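Local coordinates for protein acyl-CoA dehydrogenase (Thermus thermophilus, PDB 2Z1Q) that binds FAD and probably catalyses the oxidation of a saturated acyl-CoA to its 2,3-dehydroacyl-CoA, handing the electrons to an acceptor, at residues G263-G268 and R322-I327; I353-G358 and E402-L407. One frame throughout, in Å; residues are numbered along the deposited sequence.

Both contacts lie in the helical C-terminal domain of the acyl-CoA dehydrogenase fold, and together they illustrate how packed helices of a domain interior continue to a cofactor site. Interaction 1 pairs helices 252-288 and 300-331 by apolar contact away from the annotated sites. Interaction 2, its centre about 13 Å from that of interaction 1, pairs helix 348-372 with the short helix 401-407, whose far side meets FAD. Helix 348-372 also packs against helix 252-288: I354 CD1 lies 3.4 Å from Y265 CB, and K355 CD 3.4 Å from L267 CD2. Helix 401-407 touches helix 252-288 as well, N404 OD1 lying 3.2 Å from R264 NE, so the two contacts adjoin directly.

Interaction 1: residues G263-G268 and R322-I327; sequences GRYKLG and RTVGLI
Y265 is the one residue of 263-268 that touches 322-327, meeting V324 and I327 with its ring, and the turn around it shows how a helix divides its neighbours among its faces. Just before it, R264 turns elsewhere and gives its NE to the backbone oxygen of E398.

Y265 itself points toward the second helix, although the backbones stay 7.5 Å apart between Y265 CA and V324 CA. Its CG sits between the backbone nitrogen and the carbonyl carbon (chi1 65°), a setting seldom used by aromatic residues in helices. From there the two flanks of the ring take different partners. CD1 lies 4.1 Å from V324 CG2, and the two side chains cross at about a right angle. On the other flank, CE2 stands 4.0 Å from I327 CD1, the end of an extended isoleucine chain (chi2 169°). K90 and T94 of helix 90-99, in the N-terminal domain, also touch both Y265 and V324, and I354 of helix 348-372 packs on Y265, so four helices meet at this tyrosine.

K266 then turns away from 322-327, and L267 reaches the loop residues N394 and E398. On the opposing helix, T323 OG1 is hydrogen-bonded to Y490 OH and A319 O, while R322 forms a salt bridge with E493.

No hydrogen bond joins the two segments. Their buried contact of 148 Å² therefore rests mainly on the fit of two aliphatic side chains against one aromatic ring, while the polar ends of R264, R322 and T323 are bonded to other parts of the chain.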
loop_
_atom_site.group_PDB
_atom_site.type_symbol
_atom_site.label_atom_id
_atom_site.label_comp_id
_atom_site.label_asym_id
_atom_site.label_seq_id
_atom_site.Cartn_x
_atom_site.Cartn_y
_atom_site.Cartn_z
ATOM N N GLY B 263 -22.283 -1.464 9.531
ATOM C CA GLY B 263 -20.965 -2.021 9.342
ATOM C C GLY B 263 -20.006 -0.997 8.773
ATOM O O GLY B 263 -18.840 -0.963 9.155
ATOM N N ARG B 264 -20.488 -0.141 7.882
ATOM C CA ARG B 264 -19.599 0.841 7.288
ATOM C C ARG B 264 -19.116 1.917 8.238
ATOM O O ARG B 264 -17.923 2.231 8.251
ATOM C CB ARG B 264 -20.256 1.467 6.064
ATOM C CG ARG B 264 -20.398 0.486 4.910
ATOM C CD ARG B 264 -21.319 1.005 3.819
ATOM N NE ARG B 264 -21.402 0.052 2.715
ATOM C CZ ARG B 264 -22.313 0.090 1.747
ATOM N NH1 ARG B 264 -22.297 -0.828 0.785
ATOM N NH2 ARG B 264 -23.239 1.034 1.743
ATOM N N TYR B 265 -19.994 2.492 9.047
ATOM C CA TYR B 265 -19.463 3.521 9.916
ATOM C C TYR B 265 -18.661 2.954 11.075
ATOM O O TYR B 265 -17.736 3.611 11.554
ATOM C CB TYR B 265 -20.550 4.480 10.394
ATOM C CG TYR B 265 -21.610 3.887 11.266
ATOM C CD1 TYR B 265 -21.334 3.531 12.592
ATOM C CD2 TYR B 265 -22.909 3.757 10.804
ATOM C CE1 TYR B 265 -22.343 3.071 13.431
ATOM C CE2 TYR B 265 -23.926 3.301 11.630
ATOM C CZ TYR B 265 -23.639 2.964 12.943
ATOM O OH TYR B 265 -24.671 2.578 13.766
ATOM N N LYS B 266 -18.981 1.736 11.517
ATOM C CA LYS B 266 -18.216 1.128 12.609
ATOM C C LYS B 266 -16.823 0.769 12.074
ATOM O O LYS B 266 -15.826 0.872 12.788
ATOM C CB LYS B 266 -18.932 -0.121 13.163
ATOM C CG LYS B 266 -20.269 0.183 13.863
ATOM C CD LYS B 266 -20.823 -1.014 14.628
ATOM C CE LYS B 266 -19.871 -1.444 15.740
ATOM N NZ LYS B 266 -20.375 -2.636 16.481
ATOM N N LEU B 267 -16.742 0.371 10.812
ATOM C CA LEU B 267 -15.456 0.033 10.220
ATOM C C LEU B 267 -14.631 1.320 10.062
ATOM O O LEU B 267 -13.416 1.338 10.313
ATOM C CB LEU B 267 -15.670 -0.629 8.854
ATOM C CG LEU B 267 -14.397 -1.009 8.105
ATOM C CD1 LEU B 267 -13.607 -1.987 8.942
ATOM C CD2 LEU B 267 -14.747 -1.620 6.769
ATOM N N GLY B 268 -15.300 2.395 9.651
ATOM C CA GLY B 268 -14.625 3.670 9.512
ATOM C C GLY B 268 -14.039 4.064 10.854
ATOM O O GLY B 268 -12.934 4.606 10.905
ATOM N N ARG B 322 -18.866 12.832 13.182
ATOM C CA ARG B 322 -19.822 13.849 12.800
ATOM C C ARG B 322 -20.976 13.054 12.183
ATOM O O ARG B 322 -22.147 13.354 12.419
ATOM C CB ARG B 322 -19.196 14.813 11.783
ATOM C CG ARG B 322 -20.192 15.763 11.135
ATOM C CD ARG B 322 -19.563 16.584 10.009
ATOM N NE ARG B 322 -20.605 17.077 9.109
ATOM C CZ ARG B 322 -20.394 17.717 7.961
ATOM N NH1 ARG B 322 -21.433 18.110 7.235
ATOM N NH2 ARG B 322 -19.162 17.962 7.530
ATOM N N THR B 323 -20.627 12.027 11.409
ATOM C CA THR B 323 -21.627 11.175 10.766
ATOM C C THR B 323 -22.506 10.481 11.806
ATOM O O THR B 323 -23.725 10.503 11.700
ATOM C CB THR B 323 -20.980 10.066 9.896
ATOM O OG1 THR B 323 -20.241 10.654 8.818
ATOM C CG2 THR B 323 -22.059 9.145 9.331
ATOM N N VAL B 324 -21.878 9.858 12.801
ATOM C CA VAL B 324 -22.603 9.138 13.855
ATOM C C VAL B 324 -23.426 10.109 14.699
ATOM O O VAL B 324 -24.526 9.781 15.148
ATOM C CB VAL B 324 -21.625 8.339 14.772
ATOM C CG1 VAL B 324 -22.403 7.511 15.789
ATOM C CG2 VAL B 324 -20.772 7.414 13.923
ATOM N N GLY B 325 -22.890 11.310 14.897
ATOM C CA GLY B 325 -23.604 12.320 15.658
ATOM C C GLY B 325 -24.926 12.649 14.993
ATOM O O GLY B 325 -25.925 12.860 15.675
ATOM N N LEU B 326 -24.941 12.691 13.661
ATOM C CA LEU B 326 -26.166 12.981 12.911
ATOM C C LEU B 326 -27.174 11.852 13.078
ATOM O O LEU B 326 -28.354 12.088 13.351
ATOM C CB LEU B 326 -25.853 13.174 11.429
ATOM C CG LEU B 326 -25.122 14.469 11.053
ATOM C CD1 LEU B 326 -24.589 14.392 9.634
ATOM C CD2 LEU B 326 -26.075 15.643 11.205
ATOM N N ILE B 327 -26.701 10.623 12.916
ATOM C CA ILE B 327 -27.557 9.463 13.049
ATOM C C ILE B 327 -28.233 9.444 14.423
ATOM O O ILE B 327 -29.442 9.230 14.529
ATOM C CB ILE B 327 -26.739 8.166 12.859
ATOM C CG1 ILE B 327 -26.186 8.120 11.431
ATOM C CG2 ILE B 327 -27.595 6.955 13.148
ATOM C CD1 ILE B 327 -25.146 7.033 11.195
#

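Interaction 2: residues I353-G358 and E402-L407; sequences IIKVLG and EINRLL. With FAD (flavin-adenine dinucleotide), chain D.
K355 and N404 bring two nitrogens side by side, NZ and ND2 3.7 Å apart, without a hydrogen bond between them. In the helical C-terminal domain of this acyl-CoA dehydrogenase fold, both bond instead to the loop before helix 401-407 and to its first residue. K355 NZ, on a chain bent at each torsion from chi2 onward, bonds to F397 O and N401 OD1; N404 ND2 is held by the backbone oxygens of E398 and T400. With N404 OD1 bonded to S352 OG, the amide is fixed at both ends and its rotation is set.

The axes of the two short helical segments approach to 9.7 Å, their directions 140° apart. At the middle of the crossing V356 divides its methyls. CG2 lies 3.6 Å from N404 CB, whereas CG1, anti to the backbone nitrogen (chi1 -179°), sits over one face of the R405 guanidinium, 3.7 Å from NH2. With a methyl over that face, the polar atoms bond elsewhere: R405 NH1 forms a salt bridge with E360 and NE with D484.

The short helix also meets the adenosine end of FAD at the subunit interface. E402 CG lies 3.4 Å from the ribose O2B of FAD, and the carboxylate beyond it forms a salt bridge through OE2 with K305 of the second subunit and a hydrogen bond through OE1 with Q371 of that subunit. Putting an alanine at E402 would remove both bonds and is likely to leave the K305 ammonium without its counter-charge and open a gap beside the ribose. I403 CD1 lies over the face of the adenine, 3.2 Å from FAD N7A, and L406 CD2 comes from the same side, tilted from the ring plane, to 3.5 Å from FAD N1A.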
loop_
_atom_site.group_PDB
_atom_site.type_symbol
_atom_site.label_atom_id
_atom_site.label_comp_id
_atom_site.label_asym_id
_atom_site.label_seq_id
_atom_site.Cartn_x
_atom_site.Cartn_y
_atom_site.Cartn_z
ATOM N N ILE B 353 -19.000 7.192 2.731
ATOM C CA ILE B 353 -17.863 8.118 2.663
ATOM C C ILE B 353 -16.808 7.857 3.740
ATOM O O ILE B 353 -15.615 7.813 3.444
ATOM C CB ILE B 353 -18.307 9.606 2.779
ATOM C CG1 ILE B 353 -19.059 10.044 1.523
ATOM C CG2 ILE B 353 -17.080 10.493 2.975
ATOM C CD1 ILE B 353 -19.670 11.442 1.635
ATOM N N ILE B 354 -17.234 7.702 4.990
ATOM C CA ILE B 354 -16.282 7.443 6.059
ATOM C C ILE B 354 -15.716 6.025 5.973
ATOM O O ILE B 354 -14.637 5.757 6.497
ATOM C CB ILE B 354 -16.911 7.673 7.464
ATOM C CG1 ILE B 354 -18.153 6.808 7.625
ATOM C CG2 ILE B 354 -17.257 9.156 7.660
ATOM C CD1 ILE B 354 -18.875 7.044 8.924
ATOM N N LYS B 355 -16.429 5.122 5.304
ATOM C CA LYS B 355 -15.954 3.745 5.140
ATOM C C LYS B 355 -14.744 3.754 4.188
ATOM O O LYS B 355 -13.716 3.135 4.459
ATOM C CB LYS B 355 -17.095 2.856 4.606
ATOM C CG LYS B 355 -16.656 1.675 3.736
ATOM C CD LYS B 355 -15.880 0.655 4.510
ATOM C CE LYS B 355 -14.712 0.066 3.698
ATOM N NZ LYS B 355 -15.098 -0.693 2.479
ATOM N N VAL B 356 -14.864 4.492 3.092
ATOM C CA VAL B 356 -13.797 4.618 2.105
ATOM C C VAL B 356 -12.660 5.463 2.663
ATOM O O VAL B 356 -11.492 5.112 2.517
ATOM C CB VAL B 356 -14.304 5.297 0.824
ATOM C CG1 VAL B 356 -13.173 5.388 -0.202
ATOM C CG2 VAL B 356 -15.479 4.527 0.268
ATOM N N LEU B 357 -13.012 6.571 3.312
ATOM C CA LEU B 357 -12.029 7.486 3.884
ATOM C C LEU B 357 -11.202 6.800 4.969
ATOM O O LEU B 357 -9.971 6.885 4.983
ATOM C CB LEU B 357 -12.738 8.676 4.514
ATOM C CG LEU B 357 -12.110 10.069 4.516
ATOM C CD1 LEU B 357 -12.608 10.743 5.783
ATOM C CD2 LEU B 357 -10.593 10.057 4.481
ATOM N N GLY B 358 -11.889 6.125 5.885
ATOM C CA GLY B 358 -11.189 5.468 6.971
ATOM C C GLY B 358 -10.195 4.431 6.505
ATOM O O GLY B 358 -9.010 4.503 6.817
ATOM N N GLU B 402 -14.620 0.320 -4.486
ATOM C CA GLU B 402 -15.136 0.578 -5.832
ATOM C C GLU B 402 -16.665 0.655 -5.711
ATOM O O GLU B 402 -17.283 1.628 -6.140
ATOM C CB GLU B 402 -14.756 -0.553 -6.803
ATOM C CG GLU B 402 -13.272 -0.618 -7.189
ATOM C CD GLU B 402 -12.368 -1.001 -6.040
ATOM O OE1 GLU B 402 -12.528 -2.113 -5.494
ATOM O OE2 GLU B 402 -11.497 -0.190 -5.674
ATOM N N ILE B 403 -17.261 -0.373 -5.102
ATOM C CA ILE B 403 -18.717 -0.421 -4.905
ATOM C C ILE B 403 -19.221 0.799 -4.123
ATOM O O ILE B 403 -20.240 1.392 -4.478
ATOM C CB ILE B 403 -19.153 -1.736 -4.174
ATOM C CG1 ILE B 403 -19.753 -2.715 -5.180
ATOM C CG2 ILE B 403 -20.199 -1.455 -3.103
ATOM C CD1 ILE B 403 -18.807 -3.138 -6.238
ATOM N N ASN B 404 -18.504 1.180 -3.076
ATOM C CA ASN B 404 -18.903 2.341 -2.285
ATOM C C ASN B 404 -18.768 3.634 -3.081
ATOM O O ASN B 404 -19.611 4.524 -2.967
ATOM C CB ASN B 404 -18.081 2.408 -1.002
ATOM C CG ASN B 404 -18.625 1.494 0.069
ATOM O OD1 ASN B 404 -19.692 1.756 0.631
ATOM N ND2 ASN B 404 -17.907 0.404 0.354
ATOM N N ARG B 405 -17.716 3.729 -3.893
ATOM C CA ARG B 405 -17.501 4.916 -4.713
ATOM C C ARG B 405 -18.649 5.098 -5.710
ATOM O O ARG B 405 -18.990 6.225 -6.064
ATOM C CB ARG B 405 -16.167 4.845 -5.469
ATOM C CG ARG B 405 -14.939 5.288 -4.663
ATOM C CD ARG B 405 -13.692 5.401 -5.536
ATOM N NE ARG B 405 -12.619 6.104 -4.833
ATOM C CZ ARG B 405 -11.858 5.563 -3.882
ATOM N NH1 ARG B 405 -10.913 6.304 -3.296
ATOM N NH2 ARG B 405 -12.006 4.291 -3.525
ATOM N N LEU B 406 -19.235 3.996 -6.173
ATOM C CA LEU B 406 -20.344 4.088 -7.119
ATOM C C LEU B 406 -21.638 4.506 -6.419
ATOM O O LEU B 406 -22.521 5.107 -7.042
ATOM C CB LEU B 406 -20.554 2.750 -7.827
ATOM C CG LEU B 406 -19.815 2.532 -9.151
ATOM C CD1 LEU B 406 -18.410 3.079 -9.067
ATOM C CD2 LEU B 406 -19.796 1.049 -9.482
ATOM N N LEU B 407 -21.738 4.194 -5.127
ATOM C CA LEU B 407 -22.926 4.523 -4.346
ATOM C C LEU B 407 -22.997 5.977 -3.880
ATOM O O LEU B 407 -24.071 6.576 -3.865
ATOM C CB LEU B 407 -23.024 3.600 -3.124
ATOM C CG LEU B 407 -23.656 2.206 -3.255
ATOM C CD1 LEU B 407 -23.045 1.448 -4.424
ATOM C CD2 LEU B 407 -23.450 1.438 -1.956
HETATM P PA FAD D . -14.432 -10.038 -6.406
HETATM O O1A FAD D . -13.485 -10.274 -5.345
HETATM O O2A FAD D . -15.601 -11.051 -6.802
HETATM O O5B FAD D . -14.655 -8.543 -6.816
HETATM C C5B FAD D . -13.568 -8.099 -7.626
HETATM C C4B FAD D . -14.082 -6.729 -8.008
HETATM O O4B FAD D . -15.106 -6.083 -7.363
HETATM C C3B FAD D . -13.106 -5.639 -8.643
HETATM O O3B FAD D . -12.866 -5.918 -10.028
HETATM C C2B FAD D . -14.091 -4.438 -8.336
HETATM O O2B FAD D . -13.985 -3.302 -9.200
HETATM C C1B FAD D . -15.263 -5.357 -8.527
HETATM N N9A FAD D . -16.599 -4.915 -8.797
HETATM C C8A FAD D . -17.682 -5.621 -8.359
HETATM N N7A FAD D . -18.767 -5.064 -8.753
HETATM C C5A FAD D . -18.465 -3.950 -9.452
HETATM C C6A FAD D . -19.231 -2.950 -10.124
HETATM N N6A FAD D . -20.608 -3.027 -10.112
HETATM N N1A FAD D . -18.560 -1.944 -10.749
HETATM C C2A FAD D . -17.232 -1.887 -10.777
HETATM N N3A FAD D . -16.509 -2.808 -10.171
HETATM C C4A FAD D . -17.043 -3.846 -9.508
HETATM N N1 FAD D . -18.918 -12.630 3.989
HETATM C C2 FAD D . -20.012 -12.816 4.758
HETATM O O2 FAD D . -21.090 -12.964 4.205
HETATM N N3 FAD D . -19.963 -12.867 6.113
HETATM C C4 FAD D . -18.783 -12.732 6.811
HETATM O O4 FAD D . -18.744 -12.784 8.016
HETATM C C4X FAD D . -17.538 -12.542 6.026
HETATM N N5 FAD D . -16.328 -12.436 6.601
HETATM C C5X FAD D . -15.200 -12.307 5.854
HETATM C C6 FAD D . -13.900 -12.257 6.473
HETATM C C7 FAD D . -12.748 -12.170 5.673
HETATM C C7M FAD D . -11.383 -12.146 6.334
HETATM C C8 FAD D . -12.858 -12.110 4.247
HETATM C C8M FAD D . -11.643 -12.025 3.351
HETATM C C9 FAD D . -14.097 -12.145 3.647
HETATM C C9A FAD D . -15.290 -12.251 4.425
HETATM N N10 FAD D . -16.546 -12.328 3.784
HETATM C C10 FAD D . -17.693 -12.491 4.535
HETATM C "C1'" FAD D . -16.531 -12.275 2.344
HETATM C "C2'" FAD D . -16.893 -10.912 1.737
HETATM O "O2'" FAD D . -18.240 -10.566 2.020
HETATM C "C3'" FAD D . -16.640 -11.166 0.285
HETATM O "O3'" FAD D . -15.224 -11.475 0.144
HETATM C "C4'" FAD D . -16.917 -10.008 -0.633
HETATM O "O4'" FAD D . -18.285 -9.592 -0.633
HETATM C "C5'" FAD D . -16.462 -10.571 -1.931
HETATM O "O5'" FAD D . -16.530 -9.725 -2.964
HETATM P P FAD D . -15.690 -10.586 -4.026
HETATM O O1P FAD D . -14.398 -10.941 -3.381
HETATM O O2P FAD D . -16.483 -11.950 -4.424
HETATM O O3P FAD D . -15.487 -9.542 -5.266
#